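Side-chain contacts in phytase (Citrobacter braakii, PDB 3ZHC), which is an enzyme of branch 2 of the histidine phosphatase superfamily, built from a mixed beta sheet and a large helical insertion: residues 39-44 against 246-251; 243-246 against 252-255. The protein carries 2 engineered substitutions. One frame throughout, in Å; residues are numbered along the deposited sequence.

Contact 1: 39-44 against 246-251; sequences HGVRAP and EAQGMP. With FMT (formic acid), chain O.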
ATOM      1  N   HIS B  39       7.785  12.551 -19.162  1.00 10.99           N
ATOM      2  CA  HIS B  39       9.106  13.115 -19.406  1.00 10.74           C
ATOM      3  C   HIS B  39      10.117  12.608 -18.386  1.00 10.69           C
ATOM      4  O   HIS B  39       9.745  12.180 -17.275  1.00 10.62           O
ATOM      5  CB  HIS B  39       9.053  14.639 -19.332  1.00 10.64           C
ATOM      6  CG  HIS B  39       8.469  15.152 -18.053  1.00 10.54           C
ATOM      7  ND1 HIS B  39       9.155  15.130 -16.858  1.00 10.44           N
ATOM      8  CD2 HIS B  39       7.258  15.684 -17.782  1.00 10.38           C
ATOM      9  CE1 HIS B  39       8.396  15.634 -15.910  1.00 10.39           C
ATOM     10  NE2 HIS B  39       7.240  15.979 -16.441  1.00 10.55           N
ATOM     11  N   GLY B  40      11.394  12.664 -18.746  1.00 10.60           N
ATOM     12  CA  GLY B  40      12.467  12.234 -17.856  1.00 10.57           C
ATOM     13  C   GLY B  40      12.714  13.191 -16.698  1.00 10.59           C
ATOM     14  O   GLY B  40      11.960  14.147 -16.496  1.00 10.51           O
ATOM     15  N   VAL B  41      13.788  12.921 -15.947  1.00 10.75           N
ATOM     16  CA  VAL B  41      14.182  13.733 -14.780  1.00 10.86           C
ATOM     17  C   VAL B  41      14.370  15.178 -15.180  1.00 10.99           C
ATOM     18  O   VAL B  41      15.075  15.476 -16.143  1.00 11.05           O
ATOM     19  CB  VAL B  41      15.487  13.209 -14.097  1.00 10.88           C
ATOM     20  CG1 VAL B  41      15.976  14.179 -12.976  1.00 10.90           C
ATOM     21  CG2 VAL B  41      15.280  11.806 -13.549  1.00 10.61           C
ATOM     22  N   ARG B  42      13.719  16.068 -14.429  1.00 11.12           N
ATOM     23  CA  ARG B  42      13.735  17.499 -14.687  1.00 11.09           C
ATOM     24  C   ARG B  42      14.023  18.272 -13.434  1.00 11.16           C
ATOM     25  O   ARG B  42      13.925  17.739 -12.327  1.00 11.21           O
ATOM     26  CB  ARG B  42      12.369  17.953 -15.231  1.00 11.02           C
ATOM     27  CG  ARG B  42      11.161  17.568 -14.330  1.00 11.27           C
ATOM     28  CD  ARG B  42       9.976  18.454 -14.544  1.00 11.87           C
ATOM     29  NE  ARG B  42       8.856  18.121 -13.639  1.00 11.87           N
ATOM     30  CZ  ARG B  42       8.756  18.477 -12.351  1.00 11.86           C
ATOM     31  NH1 ARG B  42       9.716  19.206 -11.723  1.00 11.88           N
ATOM     32  NH2 ARG B  42       7.679  18.101 -11.666  1.00 12.21           N
ATOM     33  N   ALA B  43      14.363  19.545 -13.608  1.00 11.38           N
ATOM     34  CA  ALA B  43      14.532  20.464 -12.497  1.00 11.53           C
ATOM     35  C   ALA B  43      13.157  20.788 -11.942  1.00 11.84           C
ATOM     36  O   ALA B  43      12.146  20.579 -12.640  1.00 11.62           O
ATOM     37  CB  ALA B  43      15.239  21.749 -12.945  1.00 11.41           C
ATOM     38  N   PRO B  44      13.094  21.289 -10.679  1.00 12.31           N
ATOM     39  CA  PRO B  44      11.827  21.686 -10.109  1.00 12.72           C
ATOM     40  C   PRO B  44      11.028  22.628 -11.010  1.00 13.23           C
ATOM     41  O   PRO B  44      11.604  23.423 -11.753  1.00 13.27           O
ATOM     42  CB  PRO B  44      12.227  22.410  -8.816  1.00 12.73           C
ATOM     43  CG  PRO B  44      13.485  21.766  -8.408  1.00 12.52           C
ATOM     44  CD  PRO B  44      14.181  21.376  -9.689  1.00 12.32           C
ATOM     45  N   GLU B 246      17.288  12.965  -5.932  1.00 13.06           N
ATOM     46  CA  GLU B 246      17.810  11.595  -5.876  1.00 13.43           C
ATOM     47  C   GLU B 246      18.025  11.016  -7.289  1.00 13.59           C
ATOM     48  O   GLU B 246      19.133  10.584  -7.624  1.00 13.69           O
ATOM     49  CB  GLU B 246      16.855  10.707  -5.073  1.00 13.55           C
ATOM     50  CG  GLU B 246      17.328   9.255  -4.802  1.00 13.93           C
ATOM     51  CD  GLU B 246      18.494   9.146  -3.824  1.00 14.31           C
ATOM     52  OE1 GLU B 246      18.631   9.968  -2.910  1.00 14.07           O
ATOM     53  OE2 GLU B 246      19.275   8.204  -3.981  1.00 16.48           O
ATOM     54  N   ALA B 247      16.975  11.017  -8.104  1.00 13.79           N
ATOM     55  CA  ALA B 247      17.051  10.491  -9.504  1.00 14.05           C
ATOM     56  C   ALA B 247      18.107  11.214 -10.373  1.00 14.34           C
ATOM     57  O   ALA B 247      18.700  10.607 -11.265  1.00 14.20           O
ATOM     58  CB  ALA B 247      15.681  10.545 -10.175  1.00 13.96           C
ATOM     59  N   GLN B 248      18.317  12.506 -10.089  1.00 14.73           N
ATOM     60  CA  GLN B 248      19.343  13.336 -10.745  1.00 15.21           C
ATOM     61  C   GLN B 248      20.787  13.001 -10.310  1.00 15.79           C
ATOM     62  O   GLN B 248      21.729  13.414 -10.967  1.00 15.80           O
ATOM     63  CB  GLN B 248      19.050  14.846 -10.486  1.00 15.17           C
ATOM     64  CG  GLN B 248      20.046  15.904 -11.108  1.00 14.94           C
ATOM     65  CD  GLN B 248      20.170  15.806 -12.628  1.00 15.12           C
ATOM     66  OE1 GLN B 248      19.332  15.192 -13.309  1.00 14.64           O
ATOM     67  NE2 GLN B 248      21.217  16.421 -13.169  1.00 15.01           N
ATOM     68  N   GLY B 249      20.946  12.261  -9.210  1.00 16.51           N
ATOM     69  CA  GLY B 249      22.249  11.912  -8.693  1.00 17.14           C
ATOM     70  C   GLY B 249      22.876  13.018  -7.886  1.00 17.71           C
ATOM     71  O   GLY B 249      24.117  13.085  -7.785  1.00 17.90           O
ATOM     72  N   MET B 250      22.039  13.894  -7.298  1.00 18.25           N
ATOM     73  CA  MET B 250      22.552  15.008  -6.499  1.00 18.63           C
ATOM     74  C   MET B 250      23.167  14.475  -5.210  1.00 18.79           C
ATOM     75  O   MET B 250      22.559  13.652  -4.529  1.00 18.83           O
ATOM     76  CB  MET B 250      21.482  16.044  -6.185  1.00 18.72           C
ATOM     77  CG  MET B 250      21.117  16.868  -7.359  1.00 19.36           C
ATOM     78  SD  MET B 250      20.245  18.342  -6.888  1.00 21.22           S
ATOM     79  CE  MET B 250      20.288  19.243  -8.445  1.00 20.62           C
ATOM     80  N   PRO B 251      24.381  14.949  -4.873  1.00 19.11           N
ATOM     81  CA  PRO B 251      25.152  14.408  -3.717  1.00 19.16           C
ATOM     82  C   PRO B 251      24.462  14.551  -2.351  1.00 19.11           C
ATOM     83  O   PRO B 251      24.625  13.680  -1.518  1.00 19.43           O
ATOM     84  CB  PRO B 251      26.447  15.209  -3.766  1.00 19.25           C
ATOM     85  CG  PRO B 251      26.110  16.432  -4.609  1.00 19.21           C
ATOM     86  CD  PRO B 251      25.080  16.084  -5.525  1.00 19.11           C
TER
HETATM   87  C   FMT O1413       8.100  19.852  -8.444  1.00 21.17           C
HETATM   88  O1  FMT O1413       7.207  19.026  -8.690  1.00 21.39           O
HETATM   89  O2  FMT O1413       8.907  20.221  -9.293  1.00 20.95           O

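Contact 2: 243-246 against 252-255; sequences LLQE and QVAW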
ATOM      1  N   LEU B 243      12.545  13.491  -4.672  1.00  9.71           N
ATOM      2  CA  LEU B 243      12.666  12.358  -5.611  1.00  9.90           C
ATOM      3  C   LEU B 243      13.526  12.735  -6.796  1.00  9.92           C
ATOM      4  O   LEU B 243      14.411  11.980  -7.179  1.00  9.68           O
ATOM      5  CB  LEU B 243      11.303  11.900  -6.133  1.00  9.90           C
ATOM      6  CG  LEU B 243      11.331  10.603  -6.975  1.00 10.25           C
ATOM      7  CD1 LEU B 243      10.870   9.408  -6.136  1.00  9.96           C
ATOM      8  CD2 LEU B 243      10.492  10.739  -8.245  1.00  9.84           C
ATOM      9  N   LEU B 244      13.246  13.911  -7.378  1.00 10.20           N
ATOM     10  CA  LEU B 244      14.034  14.439  -8.525  1.00 10.41           C
ATOM     11  C   LEU B 244      15.523  14.618  -8.170  1.00 10.89           C
ATOM     12  O   LEU B 244      16.399  14.238  -8.961  1.00 10.50           O
ATOM     13  CB  LEU B 244      13.434  15.736  -9.043  1.00 10.32           C
ATOM     14  CG  LEU B 244      12.064  15.559  -9.753  1.00 10.07           C
ATOM     15  CD1 LEU B 244      11.315  16.913  -9.878  1.00 10.01           C
ATOM     16  CD2 LEU B 244      12.206  14.880 -11.113  1.00  8.87           C
ATOM     17  N   GLN B 245      15.802  15.182  -6.982  1.00 11.52           N
ATOM     18  CA  GLN B 245      17.200  15.334  -6.502  1.00 12.11           C
ATOM     19  C   GLN B 245      17.945  13.981  -6.510  1.00 12.62           C
ATOM     20  O   GLN B 245      19.078  13.875  -7.037  1.00 12.73           O
ATOM     21  CB  GLN B 245      17.245  15.918  -5.092  1.00 12.13           C
ATOM     22  CG  GLN B 245      16.884  17.345  -4.988  1.00 12.04           C
ATOM     23  CD  GLN B 245      16.777  17.820  -3.542  1.00 12.34           C
ATOM     24  OE1 GLN B 245      16.961  17.039  -2.591  1.00 12.54           O
ATOM     25  NE2 GLN B 245      16.480  19.104  -3.365  1.00 11.60           N
ATOM     26  N   GLU B 246      17.288  12.965  -5.932  1.00 13.06           N
ATOM     27  CA  GLU B 246      17.810  11.595  -5.876  1.00 13.43           C
ATOM     28  C   GLU B 246      18.025  11.016  -7.289  1.00 13.59           C
ATOM     29  O   GLU B 246      19.133  10.584  -7.624  1.00 13.69           O
ATOM     30  CB  GLU B 246      16.855  10.707  -5.073  1.00 13.55           C
ATOM     31  CG  GLU B 246      17.328   9.255  -4.802  1.00 13.93           C
ATOM     32  CD  GLU B 246      18.494   9.146  -3.824  1.00 14.31           C
ATOM     33  OE1 GLU B 246      18.631   9.968  -2.910  1.00 14.07           O
ATOM     34  OE2 GLU B 246      19.275   8.204  -3.981  1.00 16.48           O
ATOM     35  N   GLN B 252      23.704  15.641  -2.144  1.00 18.94           N
ATOM     36  CA  GLN B 252      22.969  15.869  -0.895  1.00 18.75           C
ATOM     37  C   GLN B 252      21.471  16.010  -1.190  1.00 18.33           C
ATOM     38  O   GLN B 252      21.006  17.082  -1.585  1.00 18.28           O
ATOM     39  CB  GLN B 252      23.510  17.117  -0.178  1.00 18.89           C
ATOM     40  CG  GLN B 252      23.043  17.269   1.293  1.00 19.48           C
ATOM     41  CD  GLN B 252      23.813  16.363   2.286  1.00 20.55           C
ATOM     42  OE1 GLN B 252      24.517  15.406   1.890  1.00 21.30           O
ATOM     43  NE2 GLN B 252      23.682  16.671   3.581  1.00 20.73           N
ATOM     44  N   VAL B 253      20.724  14.912  -0.987  1.00 17.91           N
ATOM     45  CA  VAL B 253      19.276  14.877  -1.225  1.00 17.50           C
ATOM     46  C   VAL B 253      18.573  15.159   0.075  1.00 17.29           C
ATOM     47  O   VAL B 253      18.826  14.485   1.066  1.00 17.12           O
ATOM     48  CB  VAL B 253      18.811  13.506  -1.768  1.00 17.44           C
ATOM     49  CG1 VAL B 253      17.309  13.491  -1.980  1.00 17.11           C
ATOM     50  CG2 VAL B 253      19.548  13.160  -3.064  1.00 17.24           C
ATOM     51  N   ALA B 254      17.692  16.168   0.070  1.00 17.12           N
ATOM     52  CA  ALA B 254      16.898  16.535   1.241  1.00 17.13           C
ATOM     53  C   ALA B 254      17.766  16.743   2.514  1.00 17.21           C
ATOM     54  O   ALA B 254      17.392  16.322   3.620  1.00 17.13           O
ATOM     55  CB  ALA B 254      15.794  15.481   1.475  1.00 17.05           C
ATOM     56  N   TRP B 255      18.930  17.392   2.323  1.00 17.33           N
ATOM     57  CA  TRP B 255      19.882  17.691   3.405  1.00 17.44           C
ATOM     58  C   TRP B 255      20.350  16.411   4.169  1.00 17.77           C
ATOM     59  O   TRP B 255      20.670  16.464   5.349  1.00 17.76           O
ATOM     60  CB  TRP B 255      19.272  18.756   4.348  1.00 17.27           C
ATOM     61  CG  TRP B 255      18.748  19.947   3.580  1.00 16.56           C
ATOM     62  CD1 TRP B 255      19.481  20.989   3.091  1.00 16.03           C
ATOM     63  CD2 TRP B 255      17.389  20.204   3.207  1.00 15.73           C
ATOM     64  NE1 TRP B 255      18.668  21.878   2.442  1.00 16.10           N
ATOM     65  CE2 TRP B 255      17.376  21.423   2.497  1.00 15.95           C
ATOM     66  CE3 TRP B 255      16.174  19.522   3.407  1.00 15.40           C
ATOM     67  CZ2 TRP B 255      16.187  21.984   1.975  1.00 15.83           C
ATOM     68  CZ3 TRP B 255      14.981  20.079   2.885  1.00 15.09           C
ATOM     69  CH2 TRP B 255      14.999  21.288   2.185  1.00 15.25           C
TER

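Contact 1: 39-44 against 246-251
Val41 spreads its two methyls over the end of helix 231-247. Val41 CG2 packs on Ala247 CB at 3.6 Å, and Val41 CG1 lies 3.5 Å from Gln248 OE1 and 4.0 Å from Gln248 CB. The two methyls reach separate residues because CG1 stands anti to the backbone N (chi1 173°), leaving CG2 beside that N. Gln248 bends at chi2 (58°), which brings its amide back beside CG1; OE1 is hydrogen-bonded to Thr70, a residue that also pairs through its backbone with Val41. Gly249, the first residue to leave helical angles, has positive phi and forms a Schellman motif, Gly249 N bonding to Glu246 O at 2.9 Å.

The sequence HGVRAP belongs to the RHGXRXP signature of this family, and its polar members bond elsewhere. His39 ND1 donates to Gly40 O at 3.0 Å, nearly straight and in the ring plane. From Arg42, whose CB points away from the helix end, NH1 donates to Ala43 O at 2.9 Å from above the carbonyl plane. Arg42 NH1 also binds formic acid O2 at 2.8 Å and Arg42 NH2 its O1 at 3.2 Å, while the guanidinium packs beside the preceding turn on Leu244. No hydrogen bond links the two segments: one valine methyl meets a methyl, the other an amide oxygen whose polar need Thr70 meets.

Contact 2: 243-246 against 252-255
This is a short-range contact between a turn near the C-terminal end of helix 231-247 and the loop that follows, joined by one side-chain-to-backbone hydrogen bond and by valine packing. Ala254 N donates to Gln245 OE1 at 2.9 Å, with an N-H...O angle of 156°. The donor lies in the plane of the amide carbonyl. Two torsions bring the amide to the loop: chi1 (-72°) sets CG anti to the carbonyl carbon of Gln245, and the chain beyond CG is extended. Gln245 OE1 also sits 3.4 Å from Val253 CA, so it approaches the loop at the link between Val253 and Ala254.

The loop is the turn linking helix 231-247 to helix 260-280 in the helical domain of this family's fold, within the part of the chain that separates strand 134-135 from strand 318-323 of the main sheet. Trp264 of that next helix touches both Glu246 and Val253, and Arg382 adjoins Val253 as well.

Val253 fits between two consecutive helix residues. Val253 CG1 lies 3.9 Å from Gln245 CB, while Val253 CG2 is 3.3 Å from Glu246 OE1. Glu246 attains this position by bending at chi2 (70°), and its chain crosses the valine at about a right angle.

Past the hydrogen-bonded amide, Ala254 and Trp255 both take left-handed backbone angles, which turn the chain sharply. Trp255 directs its CB away from the helix; its NE1 is hydrogen-bonded to Gln58 O, and its ring meets Trp59 edge-to-face.

From the N terminus, strand 28-38 runs into segment 39-44, which meets its partner about 200 residues later, at the end of helix 231-247; contact 1 closes that long loop. Contact 2 begins on the same helix just before, at 243-246, and closes a loop of only five intervening residues at 252-255. The two share Glu246 and their spans cross, since contact 2 starts before 246-251 and finishes beyond it. Their centres are 8 Å apart. Arg42 NH1 packs against Leu244 CD1 at 3.3 Å, and Met250 N probably bonds to Gln245 O at 3.0 Å. Contacts 1 and 2 together tie the loop after the inner strand 28-38, the helix end and the approach to helix 260-280.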